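Galactose-1-phosphate uridylyltransferase (Pyrobaculum aerophilum str. IM2, PDB 6K9Z) probably transfers uridylyl groups between UDP-glucose and hexose 1-phosphates such as galactose 1-phosphate, and binds zinc, iron and UDP. Local coordinates at residues E108-A113 against L251-L256; T233-K238 against Q310-H315; Y161-Y164 against C170-C173. The protein carries 1 engineered substitution. All blocks are in the same frame, centred on the assembly; numbering follows the deposited sequence.

Contact 1 (E108-A113 against L251-L256); sequences EAQRKA and LHQAPL. With FE (Fe (III) ion), chain E.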
ATOM      1  N   GLU A 108     -24.649  13.641   5.946  1.00 20.38           N
ATOM      2  CA  GLU A 108     -25.838  13.995   5.131  1.00 22.59           C
ATOM      3  C   GLU A 108     -25.603  13.496   3.707  1.00 21.30           C
ATOM      4  O   GLU A 108     -26.538  12.948   3.114  1.00 20.91           O
ATOM      5  CB  GLU A 108     -26.143  15.498   5.154  1.00 26.43           C
ATOM      6  CG  GLU A 108     -26.626  15.955   6.514  1.00 30.40           C
ATOM      7  CD  GLU A 108     -26.800  17.460   6.711  1.00 35.88           C
ATOM      8  OE1 GLU A 108     -26.231  18.271   5.893  1.00 42.78           O
ATOM      9  OE2 GLU A 108     -27.487  17.822   7.697  1.00 41.28           O
ATOM     10  N   ALA A 109     -24.382  13.675   3.200  1.00 19.86           N
ATOM     11  CA  ALA A 109     -23.980  13.207   1.849  1.00 19.88           C
ATOM     12  C   ALA A 109     -24.175  11.688   1.812  1.00 19.34           C
ATOM     13  O   ALA A 109     -24.683  11.186   0.777  1.00 19.65           O
ATOM     14  CB  ALA A 109     -22.564  13.596   1.523  1.00 19.65           C
ATOM     15  N   GLN A 110     -23.773  10.964   2.876  1.00 17.65           N
ATOM     16  CA  GLN A 110     -23.916   9.491   2.859  1.00 17.56           C
ATOM     17  C   GLN A 110     -25.395   9.119   2.852  1.00 18.93           C
ATOM     18  O   GLN A 110     -25.741   8.113   2.213  1.00 19.40           O
ATOM     19  CB  GLN A 110     -23.175   8.856   4.038  1.00 16.54           C
ATOM     20  CG  GLN A 110     -23.296   7.343   4.043  1.00 16.80           C
ATOM     21  CD  GLN A 110     -22.378   6.718   5.056  1.00 16.92           C
ATOM     22  OE1 GLN A 110     -21.284   7.245   5.298  1.00 15.89           O
ATOM     23  NE2 GLN A 110     -22.802   5.602   5.642  1.00 16.92           N
ATOM     24  N   ARG A 111     -26.242   9.864   3.564  1.00 19.56           N
ATOM     25  CA  ARG A 111     -27.687   9.507   3.599  1.00 22.24           C
ATOM     26  C   ARG A 111     -28.241   9.600   2.176  1.00 23.09           C
ATOM     27  O   ARG A 111     -29.093   8.774   1.815  1.00 22.65           O
ATOM     28  CB  ARG A 111     -28.450  10.358   4.615  1.00 24.07           C
ATOM     29  CG  ARG A 111     -28.356   9.803   6.026  1.00 24.93           C
ATOM     30  CD  ARG A 111     -29.294  10.389   7.060  1.00 26.84           C
ATOM     31  NE  ARG A 111     -28.651  10.154   8.341  1.00 28.30           N
ATOM     32  CZ  ARG A 111     -27.872  11.031   8.956  1.00 29.83           C
ATOM     33  NH1 ARG A 111     -27.669  12.220   8.418  1.00 29.91           N
ATOM     34  NH2 ARG A 111     -27.309  10.720  10.108  1.00 28.95           N
ATOM     35  N   LYS A 112     -27.768  10.594   1.422  1.00 24.06           N
ATOM     36  CA  LYS A 112     -28.187  10.787   0.009  1.00 26.24           C
ATOM     37  C   LYS A 112     -27.712   9.557  -0.773  1.00 24.92           C
ATOM     38  O   LYS A 112     -28.535   8.983  -1.558  1.00 25.55           O
ATOM     39  CB  LYS A 112     -27.710  12.157  -0.491  1.00 29.29           C
ATOM     40  CG  LYS A 112     -27.946  12.448  -1.963  1.00 33.34           C
ATOM     41  CD  LYS A 112     -28.378  13.889  -2.278  1.00 37.67           C
ATOM     42  CE  LYS A 112     -28.726  14.081  -3.754  1.00 41.21           C
ATOM     43  NZ  LYS A 112     -27.668  13.495  -4.633  1.00 41.89           N
ATOM     44  N   ALA A 113     -26.467   9.130  -0.563  1.00 22.12           N
ATOM     45  CA  ALA A 113     -25.894   7.966  -1.298  1.00 22.34           C
ATOM     46  C   ALA A 113     -26.647   6.688  -0.932  1.00 22.55           C
ATOM     47  O   ALA A 113     -26.775   5.792  -1.781  1.00 23.08           O
ATOM     48  CB  ALA A 113     -24.415   7.826  -1.028  1.00 21.00           C
ATOM     49  N   LEU A 251     -12.006   6.143   6.786  1.00 13.62           N
ATOM     50  CA  LEU A 251     -13.191   5.604   7.488  1.00 13.39           C
ATOM     51  C   LEU A 251     -13.502   4.212   6.944  1.00 13.36           C
ATOM     52  O   LEU A 251     -13.874   4.101   5.777  1.00 15.26           O
ATOM     53  CB  LEU A 251     -14.384   6.525   7.276  1.00 13.61           C
ATOM     54  CG  LEU A 251     -15.720   6.004   7.830  1.00 13.77           C
ATOM     55  CD1 LEU A 251     -15.549   5.622   9.298  1.00 13.70           C
ATOM     56  CD2 LEU A 251     -16.817   7.054   7.649  1.00 14.31           C
ATOM     57  N   HIS A 252     -13.378   3.201   7.773  1.00 13.12           N
ATOM     58  CA  HIS A 252     -13.757   1.799   7.471  1.00 12.92           C
ATOM     59  C   HIS A 252     -15.165   1.632   8.042  1.00 13.63           C
ATOM     60  O   HIS A 252     -15.294   1.645   9.273  1.00 15.07           O
ATOM     61  CB  HIS A 252     -12.743   0.861   8.108  1.00 12.83           C
ATOM     62  CG  HIS A 252     -11.470   0.790   7.348  1.00 12.83           C
ATOM     63  ND1 HIS A 252     -10.423  -0.025   7.749  1.00 13.49           N
ATOM     64  CD2 HIS A 252     -11.124   1.353   6.171  1.00 12.95           C
ATOM     65  CE1 HIS A 252      -9.454   0.081   6.847  1.00 13.25           C
ATOM     66  NE2 HIS A 252      -9.821   0.920   5.866  1.00 12.93           N
ATOM     67  N   GLN A 253     -16.155   1.502   7.157  1.00 13.58           N
ATOM     68  CA  GLN A 253     -17.547   1.265   7.598  1.00 13.95           C
ATOM     69  C   GLN A 253     -18.147   0.154   6.745  1.00 14.06           C
ATOM     70  O   GLN A 253     -17.564  -0.299   5.760  1.00 14.35           O
ATOM     71  CB  GLN A 253     -18.328   2.568   7.577  1.00 14.10           C
ATOM     72  CG  GLN A 253     -18.551   3.147   6.198  1.00 14.52           C
ATOM     73  CD  GLN A 253     -19.477   4.341   6.229  1.00 15.36           C
ATOM     74  OE1 GLN A 253     -20.436   4.364   6.982  1.00 15.94           O
ATOM     75  NE2 GLN A 253     -19.223   5.333   5.394  1.00 14.78           N
ATOM     76  N   ALA A 254     -19.341  -0.253   7.089  1.00 14.35           N
ATOM     77  CA  ALA A 254     -20.107  -1.185   6.262  1.00 14.65           C
ATOM     78  C   ALA A 254     -20.353  -0.622   4.867  1.00 14.88           C
ATOM     79  O   ALA A 254     -20.509   0.587   4.615  1.00 14.60           O
ATOM     80  CB  ALA A 254     -21.421  -1.496   6.909  1.00 15.37           C
ATOM     81  N   PRO A 255     -20.563  -1.548   3.916  1.00 15.33           N
ATOM     82  CA  PRO A 255     -21.105  -1.141   2.634  1.00 15.62           C
ATOM     83  C   PRO A 255     -22.484  -0.502   2.814  1.00 16.76           C
ATOM     84  O   PRO A 255     -23.169  -0.800   3.810  1.00 16.27           O
ATOM     85  CB  PRO A 255     -21.197  -2.405   1.810  1.00 16.26           C
ATOM     86  CG  PRO A 255     -20.343  -3.403   2.595  1.00 16.55           C
ATOM     87  CD  PRO A 255     -20.471  -3.014   4.067  1.00 15.87           C
ATOM     88  N   LEU A 256     -22.902   0.261   1.804  1.00 17.11           N
ATOM     89  CA  LEU A 256     -24.272   0.809   1.751  1.00 18.32           C
ATOM     90  C   LEU A 256     -25.205  -0.321   1.362  1.00 19.29           C
ATOM     91  O   LEU A 256     -24.830  -1.217   0.603  1.00 18.87           O
ATOM     92  CB  LEU A 256     -24.308   1.957   0.752  1.00 18.72           C
ATOM     93  CG  LEU A 256     -23.276   3.041   1.021  1.00 18.35           C
ATOM     94  CD1 LEU A 256     -23.536   4.232   0.129  1.00 18.90           C
ATOM     95  CD2 LEU A 256     -23.251   3.464   2.490  1.00 18.00           C
TER
HETATM   96 FE    FE E 403     -10.052  -1.401   9.480  1.00 14.53          FE
HETATM   97  O   HOH W   1      -9.231  -2.844  10.976  1.00 15.61           O
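Gln110 and Gln253 meet through their side-chain amides and bond in both directions. NE2 of Gln253 gives to OE1 of Gln110 at 2.8 Å with an N-H...O angle of 164°, and NE2 of Gln110 answers to OE1 of Gln253 at 3.0 Å. The pair ties helix 96-114 to the residue just past strand 247-252, a strand of the antiparallel sheet that runs through both HIT-type halves of the chain. The reciprocal pair is not flat: the amide planes stand 60° apart, and each donor sits well above the other's carbonyl plane, while each acceptor stays close to the plane of the amide that donates to it. Gln110 reaches across because its CG lies opposite the backbone N (chi1 -180°) and the chain is extended from there. Further bonds fix the rotation of both groups: Gln253 NE2 also gives to Phe122 O, Gln253 OE1 also accepts from Leu215 N, and Gln110 NE2 also gives to Glu114 OE2. Were Gln110 replaced by alanine, Gln253 would probably lose one donor and one acceptor partner, and its amide would be less firmly set. His252, the preceding residue, takes no part in the pair and binds iron through ND1 at 2.2 Å together with Glu156, His266 and Glu268. Beyond the pair, Leu256 sets one methyl against Gln110 and the other against the helix: CD2 approaches Gln110 NE2 at 3.8 Å, and CD1 rests 3.9 Å from Ala113 CB.

Contact 2 (T233-K238 against Q310-H315); sequences TLCALK and QKCLKH. With ACT (acetate ion), chain F.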
ATOM      1  N   THR A 233      -6.688  13.500  18.858  1.00 18.22           N
ATOM      2  CA  THR A 233      -5.757  12.451  18.329  1.00 17.96           C
ATOM      3  C   THR A 233      -4.831  13.126  17.297  1.00 17.15           C
ATOM      4  O   THR A 233      -3.594  12.973  17.343  1.00 17.04           O
ATOM      5  CB  THR A 233      -6.530  11.235  17.795  1.00 17.81           C
ATOM      6  OG1 THR A 233      -7.266  10.607  18.837  1.00 17.79           O
ATOM      7  CG2 THR A 233      -5.582  10.243  17.151  1.00 18.30           C
ATOM      8  N   LEU A 234      -5.392  13.943  16.408  1.00 16.97           N
ATOM      9  CA  LEU A 234      -4.562  14.554  15.335  1.00 17.02           C
ATOM     10  C   LEU A 234      -3.659  15.618  15.966  1.00 17.84           C
ATOM     11  O   LEU A 234      -2.520  15.787  15.533  1.00 17.74           O
ATOM     12  CB  LEU A 234      -5.476  15.064  14.232  1.00 16.82           C
ATOM     13  CG  LEU A 234      -6.163  13.957  13.440  1.00 16.52           C
ATOM     14  CD1 LEU A 234      -7.165  14.552  12.464  1.00 16.66           C
ATOM     15  CD2 LEU A 234      -5.151  13.067  12.722  1.00 16.36           C
ATOM     16  N   CYS A 235      -4.121  16.314  16.994  1.00 18.23           N
ATOM     17  CA  CYS A 235      -3.300  17.285  17.746  1.00 19.16           C
ATOM     18  C   CYS A 235      -2.066  16.565  18.311  1.00 19.51           C
ATOM     19  O   CYS A 235      -0.939  17.062  18.167  1.00 20.80           O
ATOM     20  CB  CYS A 235      -4.126  17.975  18.819  1.00 20.30           C
ATOM     21  SG  CYS A 235      -3.172  19.038  19.926  1.00 22.53           S
ATOM     22  N   ALA A 236      -2.252  15.378  18.881  1.00 19.10           N
ATOM     23  CA  ALA A 236      -1.143  14.605  19.466  1.00 19.96           C
ATOM     24  C   ALA A 236      -0.128  14.244  18.369  1.00 20.32           C
ATOM     25  O   ALA A 236       1.073  14.360  18.610  1.00 21.02           O
ATOM     26  CB  ALA A 236      -1.661  13.372  20.122  1.00 19.66           C
ATOM     27  N   LEU A 237      -0.599  13.860  17.190  1.00 21.58           N
ATOM     28  CA  LEU A 237       0.300  13.421  16.091  1.00 23.55           C
ATOM     29  C   LEU A 237       1.102  14.631  15.653  1.00 26.50           C
ATOM     30  O   LEU A 237       2.279  14.424  15.328  1.00 28.17           O
ATOM     31  CB  LEU A 237      -0.474  12.798  14.921  1.00 24.22           C
ATOM     32  CG  LEU A 237      -1.075  11.442  15.261  1.00 25.70           C
ATOM     33  CD1 LEU A 237      -1.778  10.814  14.063  1.00 28.41           C
ATOM     34  CD2 LEU A 237      -0.010  10.491  15.764  1.00 25.84           C
ATOM     35  N   LYS A 238       0.499  15.823  15.690  1.00 27.54           N
ATOM     36  CA  LYS A 238       1.107  17.067  15.172  1.00 31.48           C
ATOM     37  C   LYS A 238       2.359  17.368  15.978  1.00 33.28           C
ATOM     38  O   LYS A 238       3.277  18.014  15.427  1.00 36.93           O
ATOM     39  CB  LYS A 238       0.106  18.216  15.232  1.00 33.31           C
ATOM     40  CG  LYS A 238       0.209  19.246  14.131  1.00 35.51           C
ATOM     41  CD  LYS A 238      -0.878  20.300  14.217  1.00 37.24           C
ATOM     42  CE  LYS A 238      -0.740  21.376  13.163  1.00 39.10           C
ATOM     43  NZ  LYS A 238      -0.933  22.727  13.722  1.00 41.49           N
ATOM     44  N   GLN A 310      -1.493  14.517  26.063  1.00 23.90           N
ATOM     45  CA  GLN A 310      -1.824  15.212  27.339  1.00 24.98           C
ATOM     46  C   GLN A 310      -1.783  16.721  27.120  1.00 26.22           C
ATOM     47  O   GLN A 310      -2.597  17.437  27.762  1.00 25.56           O
ATOM     48  CB  GLN A 310      -0.873  14.854  28.483  1.00 26.61           C
ATOM     49  CG  GLN A 310      -0.934  13.377  28.862  1.00 26.55           C
ATOM     50  CD  GLN A 310      -2.317  12.776  28.938  1.00 26.02           C
ATOM     51  OE1 GLN A 310      -3.011  12.941  29.950  1.00 26.54           O
ATOM     52  NE2 GLN A 310      -2.729  12.022  27.921  1.00 23.75           N
ATOM     53  N   LYS A 311      -0.921  17.209  26.233  1.00 27.40           N
ATOM     54  CA  LYS A 311      -0.765  18.666  25.993  1.00 29.27           C
ATOM     55  C   LYS A 311      -1.932  19.189  25.135  1.00 27.38           C
ATOM     56  O   LYS A 311      -2.124  20.425  25.143  1.00 27.49           O
ATOM     57  CB  LYS A 311       0.609  18.948  25.370  1.00 33.33           C
ATOM     58  CG  LYS A 311       1.789  18.319  26.110  1.00 37.23           C
ATOM     59  CD  LYS A 311       3.131  18.397  25.361  1.00 41.75           C
ATOM     60  CE  LYS A 311       3.580  19.822  25.063  1.00 46.52           C
ATOM     61  NZ  LYS A 311       3.367  20.763  26.198  1.00 50.09           N
ATOM     62  N   CYS A 312      -2.748  18.314  24.516  1.00 24.34           N
ATOM     63  CA  CYS A 312      -3.929  18.709  23.681  1.00 23.39           C
ATOM     64  C   CYS A 312      -5.239  18.748  24.502  1.00 23.03           C
ATOM     65  O   CYS A 312      -6.293  19.118  23.918  1.00 21.96           O
ATOM     66  CB  CYS A 312      -4.115  17.748  22.525  1.00 22.47           C
ATOM     67  SG  CYS A 312      -2.622  17.723  21.483  1.00 23.61           S
ATOM     68  N   LEU A 313      -5.206  18.236  25.732  1.00 22.94           N
ATOM     69  CA  LEU A 313      -6.432  18.136  26.577  1.00 22.46           C
ATOM     70  C   LEU A 313      -6.737  19.476  27.239  1.00 23.22           C
ATOM     71  O   LEU A 313      -5.818  20.198  27.601  1.00 22.93           O
ATOM     72  CB  LEU A 313      -6.250  17.050  27.646  1.00 22.86           C
ATOM     73  CG  LEU A 313      -5.971  15.650  27.107  1.00 22.01           C
ATOM     74  CD1 LEU A 313      -5.649  14.718  28.249  1.00 22.74           C
ATOM     75  CD2 LEU A 313      -7.159  15.125  26.319  1.00 21.85           C
ATOM     76  N   LYS A 314      -8.029  19.763  27.401  1.00 23.04           N
ATOM     77  CA  LYS A 314      -8.527  21.045  27.909  1.00 24.77           C
ATOM     78  C   LYS A 314      -8.992  20.822  29.340  1.00 23.80           C
ATOM     79  O   LYS A 314      -8.954  21.786  30.109  1.00 23.70           O
ATOM     80  CB  LYS A 314      -9.655  21.565  27.012  1.00 27.40           C
ATOM     81  CG  LYS A 314      -9.206  21.844  25.564  1.00 30.86           C
ATOM     82  CD  LYS A 314      -8.514  23.201  25.432  1.00 35.43           C
ATOM     83  CE  LYS A 314      -7.730  23.422  24.141  1.00 39.95           C
ATOM     84  NZ  LYS A 314      -8.605  23.504  22.939  1.00 43.14           N
ATOM     85  N   HIS A 315      -9.427  19.609  29.685  1.00 22.51           N
ATOM     86  CA  HIS A 315     -10.023  19.444  31.037  1.00 23.68           C
ATOM     87  C   HIS A 315      -9.924  18.004  31.571  1.00 24.92           C
ATOM     88  O   HIS A 315     -10.557  17.737  32.587  1.00 23.24           O
ATOM     89  CB  HIS A 315     -11.442  20.023  30.972  1.00 22.92           C
ATOM     90  CG  HIS A 315     -12.397  19.131  30.261  1.00 21.69           C
ATOM     91  ND1 HIS A 315     -12.614  19.199  28.878  1.00 21.19           N
ATOM     92  CD2 HIS A 315     -13.186  18.150  30.729  1.00 20.79           C
ATOM     93  CE1 HIS A 315     -13.520  18.268  28.550  1.00 20.40           C
ATOM     94  NE2 HIS A 315     -13.864  17.622  29.670  1.00 20.56           N
TER
HETATM   95  C   ACT F 404     -10.504  17.197  26.846  1.00 19.30           C
HETATM   96  O   ACT F 404     -10.261  18.222  26.175  1.00 21.76           O
HETATM   97  OXT ACT F 404     -11.273  16.204  26.503  1.00 23.23           O
HETATM   98  CH3 ACT F 404      -9.834  17.115  28.123  1.00 15.43           C
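Cys235 and Cys312 bring the two backbones closest, with their CA atoms 6.1 Å apart. Residues 233-238 belong to helix 220-240, as the i to i-4 bonds of Leu237 N to Thr233 O and Lys238 N to Leu234 O indicate. Residues 310-312 keep helical phi and psi but lack the regular bonds, and from Leu313 the chain opens into the C-terminal tail. No hydrogen bond crosses between the segments; the joint is covalent. The SG atoms of Cys235 and Cys312 are 2.1 Å apart, and the torsion about the S-S bond is -83°, a left-handed turn near the relaxed right angle. The two halves arrive differently. On the helix, SG of Cys235 stands opposite its own backbone N (chi1 173°); on the tail, SG of Cys312 stands opposite its carbonyl carbon, next to its N (chi1 -59°). That sulfur also comes 3.5 Å from Ala236 N, so it lies against the helix backbone. Farther along the tail, an acetate, probably from the crystallisation liquor, takes a bond from Lys314 N to its O at 3.0 Å, while its methyl carbon lies near Leu313 CB. Around the bridge, Cys312 also touches Gln239 and Leu313 touches Ile232, both on helix 220-240. The disulfide thus fastens the last residues of the chain to this helix by a covalent link that, under mild conditions, needs reduction or exchange to open, and its torsion gives no sign of strain.

Contact 3 (Y161-Y164 against C170-C173); sequences YEWY and CLHC. With ZN (zinc ion), chain D.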
ATOM      1  N   TYR A 161     -17.141 -11.114   9.518  1.00 21.53           N
ATOM      2  CA  TYR A 161     -18.308 -11.994   9.311  1.00 23.42           C
ATOM      3  C   TYR A 161     -17.992 -13.410   9.797  1.00 25.75           C
ATOM      4  O   TYR A 161     -18.763 -14.012  10.598  1.00 26.24           O
ATOM      5  CB  TYR A 161     -18.690 -12.031   7.831  1.00 23.83           C
ATOM      6  CG  TYR A 161     -19.844 -12.957   7.572  1.00 25.97           C
ATOM      7  CD1 TYR A 161     -21.125 -12.586   7.942  1.00 26.89           C
ATOM      8  CD2 TYR A 161     -19.672 -14.194   6.985  1.00 27.23           C
ATOM      9  CE1 TYR A 161     -22.210 -13.428   7.740  1.00 28.51           C
ATOM     10  CE2 TYR A 161     -20.754 -15.043   6.777  1.00 29.85           C
ATOM     11  CZ  TYR A 161     -22.028 -14.644   7.124  1.00 30.09           C
ATOM     12  OH  TYR A 161     -23.084 -15.492   6.897  1.00 32.85           O
ATOM     13  N   GLU A 162     -16.856 -13.949   9.350  1.00 26.60           N
ATOM     14  CA  GLU A 162     -16.466 -15.354   9.659  1.00 29.92           C
ATOM     15  C   GLU A 162     -16.301 -15.492  11.180  1.00 30.41           C
ATOM     16  O   GLU A 162     -16.676 -16.548  11.726  1.00 32.06           O
ATOM     17  CB  GLU A 162     -15.184 -15.760   8.914  1.00 31.43           C
ATOM     18  CG  GLU A 162     -15.391 -15.935   7.415  1.00 32.99           C
ATOM     19  CD  GLU A 162     -14.189 -16.414   6.593  1.00 35.79           C
ATOM     20  OE1 GLU A 162     -13.238 -16.970   7.156  1.00 39.69           O
ATOM     21  OE2 GLU A 162     -14.240 -16.280   5.362  1.00 37.59           O
ATOM     22  N   TRP A 163     -15.693 -14.494  11.813  1.00 29.55           N
ATOM     23  CA  TRP A 163     -15.472 -14.481  13.272  1.00 31.48           C
ATOM     24  C   TRP A 163     -16.828 -14.531  13.975  1.00 32.10           C
ATOM     25  O   TRP A 163     -16.984 -15.344  14.897  1.00 33.34           O
ATOM     26  CB  TRP A 163     -14.696 -13.255  13.733  1.00 31.95           C
ATOM     27  CG  TRP A 163     -14.822 -13.104  15.220  1.00 35.64           C
ATOM     28  CD1 TRP A 163     -15.881 -12.591  15.930  1.00 37.37           C
ATOM     29  CD2 TRP A 163     -13.861 -13.501  16.191  1.00 38.03           C
ATOM     30  NE1 TRP A 163     -15.644 -12.642  17.281  1.00 38.52           N
ATOM     31  CE2 TRP A 163     -14.411 -13.206  17.465  1.00 40.73           C
ATOM     32  CE3 TRP A 163     -12.596 -14.076  16.086  1.00 39.70           C
ATOM     33  CZ2 TRP A 163     -13.742 -13.474  18.648  1.00 42.22           C
ATOM     34  CZ3 TRP A 163     -11.939 -14.348  17.253  1.00 43.27           C
ATOM     35  CH2 TRP A 163     -12.501 -14.041  18.507  1.00 44.46           C
ATOM     36  N   TYR A 164     -17.736 -13.639  13.559  1.00 30.39           N
ATOM     37  CA  TYR A 164     -19.096 -13.445  14.134  1.00 31.37           C
ATOM     38  C   TYR A 164     -19.894 -14.751  14.035  1.00 33.81           C
ATOM     39  O   TYR A 164     -20.534 -15.204  15.043  1.00 35.24           O
ATOM     40  CB  TYR A 164     -19.793 -12.292  13.403  1.00 29.96           C
ATOM     41  CG  TYR A 164     -21.131 -11.925  13.967  1.00 31.77           C
ATOM     42  CD1 TYR A 164     -21.234 -11.004  14.997  1.00 32.68           C
ATOM     43  CD2 TYR A 164     -22.284 -12.494  13.478  1.00 34.17           C
ATOM     44  CE1 TYR A 164     -22.461 -10.678  15.544  1.00 34.26           C
ATOM     45  CE2 TYR A 164     -23.520 -12.208  14.038  1.00 36.67           C
ATOM     46  CZ  TYR A 164     -23.606 -11.280  15.063  1.00 36.46           C
ATOM     47  OH  TYR A 164     -24.824 -10.966  15.603  1.00 38.88           O
ATOM     48  N   CYS A 170     -19.357  -9.596  17.917  1.00 29.69           N
ATOM     49  CA  CYS A 170     -18.562  -8.713  17.032  1.00 26.40           C
ATOM     50  C   CYS A 170     -17.105  -8.634  17.556  1.00 26.61           C
ATOM     51  O   CYS A 170     -16.870  -8.201  18.709  1.00 28.91           O
ATOM     52  CB  CYS A 170     -19.183  -7.315  16.992  1.00 24.31           C
ATOM     53  SG  CYS A 170     -18.133  -6.058  16.220  1.00 20.86           S
ATOM     54  N   LEU A 171     -16.138  -9.049  16.685  1.00 25.09           N
ATOM     55  CA  LEU A 171     -14.688  -9.046  17.059  1.00 24.37           C
ATOM     56  C   LEU A 171     -14.238  -7.622  17.399  1.00 21.89           C
ATOM     57  O   LEU A 171     -13.503  -7.448  18.373  1.00 22.27           O
ATOM     58  CB  LEU A 171     -13.805  -9.581  15.933  1.00 24.66           C
ATOM     59  CG  LEU A 171     -12.311  -9.629  16.271  1.00 25.18           C
ATOM     60  CD1 LEU A 171     -12.030 -10.313  17.602  1.00 27.62           C
ATOM     61  CD2 LEU A 171     -11.572 -10.314  15.145  1.00 25.70           C
ATOM     62  N   HIS A 172     -14.730  -6.632  16.650  1.00 20.04           N
ATOM     63  CA  HIS A 172     -14.347  -5.217  16.904  1.00 18.53           C
ATOM     64  C   HIS A 172     -14.802  -4.814  18.310  1.00 19.74           C
ATOM     65  O   HIS A 172     -14.045  -4.135  19.011  1.00 19.13           O
ATOM     66  CB  HIS A 172     -14.979  -4.292  15.857  1.00 17.94           C
ATOM     67  CG  HIS A 172     -14.593  -4.603  14.452  1.00 17.89           C
ATOM     68  ND1 HIS A 172     -13.532  -3.986  13.830  1.00 17.12           N
ATOM     69  CD2 HIS A 172     -15.129  -5.445  13.545  1.00 18.75           C
ATOM     70  CE1 HIS A 172     -13.425  -4.440  12.601  1.00 17.75           C
ATOM     71  NE2 HIS A 172     -14.395  -5.331  12.400  1.00 18.30           N
ATOM     72  N   CYS A 173     -16.006  -5.235  18.696  1.00 20.81           N
ATOM     73  CA  CYS A 173     -16.550  -4.901  20.041  1.00 22.46           C
ATOM     74  C   CYS A 173     -15.553  -5.465  21.099  1.00 24.62           C
ATOM     75  O   CYS A 173     -15.252  -4.787  22.153  1.00 26.13           O
ATOM     76  CB  CYS A 173     -17.954  -5.482  20.221  1.00 23.53           C
ATOM     77  SG  CYS A 173     -19.272  -4.377  19.598  1.00 21.63           S
TER
HETATM   78 ZN    ZN D 402     -19.003  -4.184  17.306  1.00 18.40          ZN
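Cys170, whose backbone adjoins Trp163 and Tyr164, has a sulfur gripped twice: its SG binds zinc at 2.3 Å and accepts the backbone N-H of Cys173 at 3.4 Å, with an angle of 153°. Cys170 is the N-cap residue of helix 171-178, and this is its capping bond; metal and helix end would both be expected to favour the thiolate. SG of Cys173 completes the CxxC half of the site, also 2.3 Å from the zinc, and His211 and His264 supply the other two ligands. Next in the chain after Cys170, Leu171 lies over one face of the Trp163 indole. Its CB stands 3.6 Å from the centroid of the five-membered ring and only 9° off the normal, a CH-pi contact, while CD1 sits over the middle of the ring system, 3.6 Å above its plane. The two side chains cross at about a right angle, and Trp163, with CG opposite its backbone N (chi1 165°), lays its ring against Leu171 at the first turn of helix 171-178. Tyr164 approaches differently, by its edge: CD1 comes 3.7 Å from Cys170 N, near the ring plane. Neighbouring His172 stacks on Phe8 of the second subunit, which also packs on Leu171. The contact thus folds the start of helix 171-178 back against helix 151-167 across a short turn, with the zinc linking it to His211, beyond strand 202-208, and to His264, just ahead of strand 266-271.

How the contacts relate
Contact 3 is nested within the loop closed by contact 1, whereas contacts 1 and 2 alternate: 233-238 falls inside contact 1's span and 310-315 beyond it. Contacts 1 and 3 have centres 20 Å apart, their nearest atoms about 7 Å; contact 2 lies 28 Å and 31 Å, centre to centre, from them. Helix 151-167 relates contacts 1 and 3, for it carries segment 161-164 and also Glu156, which shares the iron with His252. Helix 220-240 of contact 2 leads into strand 247-252 of contact 1. Contact 1 joins the two sequence halves and contact 3 serves the second zinc site, while contact 2 secures the tail away from the metal and UDP sites.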